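Local atomic coordinates of membrane-bound lytic murein transglycosylase (PDB entry 2PNW), a protein that probably cleaves the glycan strands of bacterial peptidoglycan as a membrane-bound lytic transglycosylase of the MltA family. Residues Gln68-Ser71 / Pro72-Arg76; Thr231-Met234 / Gln235-Arg238. All coordinates share one frame; numbering follows the deposited sequence.

Overall arrangement
Both contacts are local and sit where a loop turns into a helix, so each closes no more than the first turn. From the N terminus, contact 1 comes first: the loop after helix 54-66 runs through residues 68-71 and starts helix 72-82, packed beside helix 28-39 at the periphery of the molecule. Contact 2 follows much later, within the MltA-specific insert region, where residues 231-234 lead from the loop after helix 217-223 into helix 234-243, touching helices 180-189 and 217-223 and the residues around Thr351 that follow helix 343-350. The two lie in series, neither nesting nor crossing, with centres about 39 Å apart and nearest atoms about 30 Å apart.

Contact 1 (Gln68-Ser71 / Pro72-Arg76); sequences QVNS and PEQAR
With its hydroxyl turned between its own backbone N and carbonyl carbon (chi1 68°), Ser71 holds OG over the start of helix 72-82, while Gln74 sends CG to the side opposite its carbonyl carbon (chi1 -80°) and then runs on extended, carrying its amide back to the loop. Ser71 OG accepts from Gln74 N at 3.0 Å in a fairly straight bond. The CB and CG of Gln74 also pack against this hydroxyl oxygen. Beyond them, Gln74 OE1 takes the backbone N-H of Asn70 at a short 2.7 Å. That bond is more bent, 135° at the hydrogen, and the donor lies somewhat off the carbonyl plane of the amide. Gln74 therefore grips the loop from both ends: its backbone N gives to Ser71 and its side-chain oxygen receives from Asn70, which ties the amide oxygen to the loop.

One residue on, Ala75 N donates to Ser71 O at 3.0 Å and closes the first helical turn. Next to this turn, Val69 CG1 lies 3.7 Å from Ala75 CB, while Val69 CG2 rests against the carbonyl of Gln74; Phe29 of helix 28-39 touches both Val69 and Ala75 and extends this apolar patch. On the helix itself, Arg76 NH2 forms a salt bridge with Glu73 OE2 at 2.8 Å, on the anti side of the carboxylate, and Arg76 NH1 gives a second bond to the carbonyl of Asp23. Pro72, whose ring nitrogen has no hydrogen to donate, fills the first helical position. The whole is a classical serine N-cap at the start of helix 72-82, reinforced by a glutamine side chain that reaches back to the preceding loop.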
loop_
_atom_site.group_PDB
_atom_site.type_symbol
_atom_site.label_atom_id
_atom_site.label_comp_id
_atom_site.label_asym_id
_atom_site.label_seq_id
_atom_site.Cartn_x
_atom_site.Cartn_y
_atom_site.Cartn_z
ATOM N N GLN A 68 -6.369 15.097 -25.080
ATOM C CA GLN A 68 -6.653 13.866 -25.789
ATOM C C GLN A 68 -5.325 13.229 -26.112
ATOM O O GLN A 68 -4.532 13.777 -26.874
ATOM C CB GLN A 68 -7.474 14.140 -27.055
ATOM C CG GLN A 68 -7.948 12.877 -27.778
ATOM C CD GLN A 68 -8.857 11.997 -26.927
ATOM O OE1 GLN A 68 -9.761 12.484 -26.238
ATOM N NE2 GLN A 68 -8.621 10.685 -26.981
ATOM N N VAL A 69 -5.074 12.086 -25.495
ATOM C CA VAL A 69 -3.820 11.379 -25.642
ATOM C C VAL A 69 -4.132 10.109 -26.404
ATOM O O VAL A 69 -5.060 9.387 -26.038
ATOM C CB VAL A 69 -3.182 11.089 -24.250
ATOM C CG1 VAL A 69 -2.319 9.861 -24.291
ATOM C CG2 VAL A 69 -2.388 12.304 -23.787
ATOM N N ASN A 70 -3.381 9.867 -27.477
ATOM C CA ASN A 70 -3.632 8.754 -28.392
ATOM C C ASN A 70 -2.375 8.006 -28.861
ATOM O O ASN A 70 -2.417 7.312 -29.891
ATOM C CB ASN A 70 -4.412 9.235 -29.624
ATOM C CG ASN A 70 -5.891 9.471 -29.339
ATOM O OD1 ASN A 70 -6.566 8.630 -28.728
ATOM N ND2 ASN A 70 -6.412 10.612 -29.810
ATOM N N SER A 71 -1.271 8.156 -28.128
ATOM C CA SER A 71 -0.021 7.440 -28.398
ATOM C C SER A 71 0.888 7.569 -27.177
ATOM O O SER A 71 0.706 8.495 -26.391
ATOM C CB SER A 71 0.675 8.053 -29.607
ATOM O OG SER A 71 1.134 9.353 -29.290
ATOM N N PRO A 72 1.866 6.653 -27.010
ATOM C CA PRO A 72 2.849 6.826 -25.930
ATOM C C PRO A 72 3.516 8.198 -25.972
ATOM O O PRO A 72 3.701 8.824 -24.931
ATOM C CB PRO A 72 3.868 5.715 -26.199
ATOM C CG PRO A 72 3.055 4.646 -26.857
ATOM C CD PRO A 72 2.073 5.381 -27.732
ATOM N N GLU A 73 3.830 8.680 -27.179
ATOM C CA GLU A 73 4.485 9.982 -27.331
ATOM C C GLU A 73 3.595 11.119 -26.841
ATOM O O GLU A 73 4.066 12.006 -26.144
ATOM C CB GLU A 73 4.918 10.226 -28.791
ATOM C CG GLU A 73 5.461 11.638 -29.076
ATOM C CD GLU A 73 6.726 11.999 -28.294
ATOM O OE1 GLU A 73 6.970 13.212 -28.066
ATOM O OE2 GLU A 73 7.490 11.090 -27.899
ATOM N N GLN A 74 2.314 11.091 -27.204
ATOM C CA GLN A 74 1.376 12.133 -26.739
ATOM C C GLN A 74 1.204 12.096 -25.218
ATOM O O GLN A 74 1.073 13.144 -24.563
ATOM C CB GLN A 74 0.034 11.992 -27.414
ATOM C CG GLN A 74 0.024 12.574 -28.824
ATOM C CD GLN A 74 -1.225 12.213 -29.579
ATOM O OE1 GLN A 74 -2.186 11.710 -29.004
ATOM N NE2 GLN A 74 -1.221 12.465 -30.883
ATOM N N ALA A 75 1.229 10.887 -24.663
ATOM C CA ALA A 75 1.150 10.695 -23.196
ATOM C C ALA A 75 2.355 11.303 -22.470
ATOM O O ALA A 75 2.201 12.048 -21.502
ATOM C CB ALA A 75 1.033 9.220 -22.887
ATOM N N ARG A 76 3.563 10.983 -22.923
ATOM C CA ARG A 76 4.771 11.589 -22.346
ATOM C C ARG A 76 4.746 13.108 -22.511
ATOM O O ARG A 76 5.135 13.835 -21.591
ATOM C CB ARG A 76 6.055 11.016 -22.974
ATOM C CG ARG A 76 6.311 9.550 -22.658
ATOM C CD ARG A 76 7.689 9.108 -23.130
ATOM N NE ARG A 76 7.810 9.260 -24.579
ATOM C CZ ARG A 76 7.549 8.302 -25.468
ATOM N NH1 ARG A 76 7.145 7.095 -25.070
ATOM N NH2 ARG A 76 7.696 8.553 -26.766
#

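Contact 2 (Thr231-Met234 / Gln235-Arg238); sequences TISM and QTIR
Met234 meets Arg238, one helical turn on, but its side chain was modelled in two conformers, and the packing holds for only the one described. In it, Met234 reaches out with CG anti to the backbone N (chi1 167°), bends at its thioether and lies alongside Arg238, which is extended from CG to NE. The sulfur then arrives at the guanidinium edge, in its plane, and NE donates a weak, almost straight hydrogen bond to SD (3.4 Å, 170° at the hydrogen), which remains doubtful for the same reason. The backbone link is firm: Arg238 N bonds to Met234 O at 2.9 Å. Arg238 NH1 forms a salt bridge with Asp182, and Phe185 of helix 180-189 adds a cation-pi contact while also touching Met234.

Ser233 and Thr236 form a capping box at the N terminus of helix 234-243. Thr236 N donates to Ser233 OG at 3.2 Å, and Ser233 N returns a bond to Thr236 OG1 at 3.1 Å, tying the last loop residue to the first turn through both its backbone and its side chain. Beside this cap, Gln235 bends at chi2 (92°), which brings OE1 within 3.6 Å of Ser233 OG, whereas its NE2 bonds the carbonyl oxygen of Glu347 on helix 343-350.

A water 3.0 Å from Thr236 OG1 bridges that hydroxyl to Thr231 OG1. Ile232 CG1 meets Ile237 CG1 at 3.9 Å, the two side chains crossing at a slant, with Leu227 against both, Leu222 of helix 217-223 against Ile232 and Ile217 of that helix against Ile237.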
loop_
_atom_site.group_PDB
_atom_site.type_symbol
_atom_site.label_atom_id
_atom_site.label_comp_id
_atom_site.label_asym_id
_atom_site.label_seq_id
_atom_site.Cartn_x
_atom_site.Cartn_y
_atom_site.Cartn_z
ATOM N N THR A 231 19.231 -13.507 0.982
ATOM C CA THR A 231 18.197 -14.186 0.204
ATOM C C THR A 231 16.781 -13.897 0.669
ATOM O O THR A 231 15.829 -14.372 0.040
ATOM C CB THR A 231 18.367 -15.719 0.233
ATOM O OG1 THR A 231 18.345 -16.168 1.589
ATOM C CG2 THR A 231 19.679 -16.139 -0.433
ATOM N N ILE A 232 16.622 -13.159 1.771
ATOM C CA ILE A 232 15.275 -13.022 2.341
ATOM C C ILE A 232 14.306 -12.476 1.293
ATOM O O ILE A 232 14.656 -11.571 0.525
ATOM C CB ILE A 232 15.244 -12.201 3.674
ATOM C CG1 ILE A 232 13.844 -12.254 4.293
ATOM C CG2 ILE A 232 15.751 -10.760 3.470
ATOM C CD1 ILE A 232 13.799 -11.879 5.736
ATOM N N SER A 233 13.113 -13.072 1.243
ATOM C CA SER A 233 12.023 -12.654 0.352
ATOM C C SER A 233 10.715 -13.131 0.963
ATOM O O SER A 233 10.741 -13.936 1.905
ATOM C CB SER A 233 12.185 -13.338 -1.007
ATOM O OG SER A 233 12.174 -14.751 -0.839
ATOM N N MET A 234 9.562 -12.681 0.438
ATOM C CA MET A 234 8.278 -13.241 0.880
ATOM C C MET A 234 8.326 -14.770 0.836
ATOM O O MET A 234 7.837 -15.458 1.748
ATOM C CB MET A 234 7.104 -12.730 0.022
ATOM C CG MET A 234 5.820 -13.515 0.251
ATOM S SD MET A 234 4.296 -12.946 -0.573
ATOM C CE MET A 234 4.106 -14.036 -1.958
ATOM N N GLN A 235 8.907 -15.303 -0.239
ATOM C CA GLN A 235 8.970 -16.758 -0.452
ATOM C C GLN A 235 9.759 -17.483 0.653
ATOM O O GLN A 235 9.304 -18.502 1.170
ATOM C CB GLN A 235 9.580 -17.077 -1.836
ATOM C CG GLN A 235 8.659 -16.791 -3.023
ATOM C CD GLN A 235 8.815 -15.382 -3.616
ATOM O OE1 GLN A 235 9.258 -14.445 -2.942
ATOM N NE2 GLN A 235 8.449 -15.239 -4.896
ATOM N N THR A 236 10.923 -16.963 1.033
ATOM C CA THR A 236 11.706 -17.646 2.079
ATOM C C THR A 236 11.084 -17.507 3.471
ATOM O O THR A 236 11.212 -18.399 4.312
ATOM C CB THR A 236 13.179 -17.215 2.111
ATOM O OG1 THR A 236 13.292 -15.842 2.527
ATOM C CG2 THR A 236 13.805 -17.362 0.718
ATOM N N ILE A 237 10.408 -16.381 3.705
ATOM C CA ILE A 237 9.672 -16.188 4.952
ATOM C C ILE A 237 8.529 -17.205 5.049
ATOM O O ILE A 237 8.359 -17.883 6.065
ATOM C CB ILE A 237 9.137 -14.729 5.082
ATOM C CG1 ILE A 237 10.301 -13.721 5.240
ATOM C CG2 ILE A 237 8.184 -14.607 6.294
ATOM C CD1 ILE A 237 9.852 -12.215 5.055
ATOM N N ARG A 238 7.757 -17.338 3.969
ATOM C CA ARG A 238 6.669 -18.311 3.937
ATOM C C ARG A 238 7.209 -19.754 4.091
ATOM O O ARG A 238 6.612 -20.572 4.787
ATOM C CB ARG A 238 5.914 -18.190 2.628
ATOM C CG ARG A 238 4.945 -16.989 2.542
ATOM C CD ARG A 238 4.319 -17.009 1.129
ATOM N NE ARG A 238 3.386 -15.902 0.844
ATOM C CZ ARG A 238 2.087 -15.905 1.137
ATOM N NH1 ARG A 238 1.547 -16.927 1.777
ATOM N NH2 ARG A 238 1.317 -14.883 0.766
HETATM O O HOH W 1 16.176 -16.087 3.428
#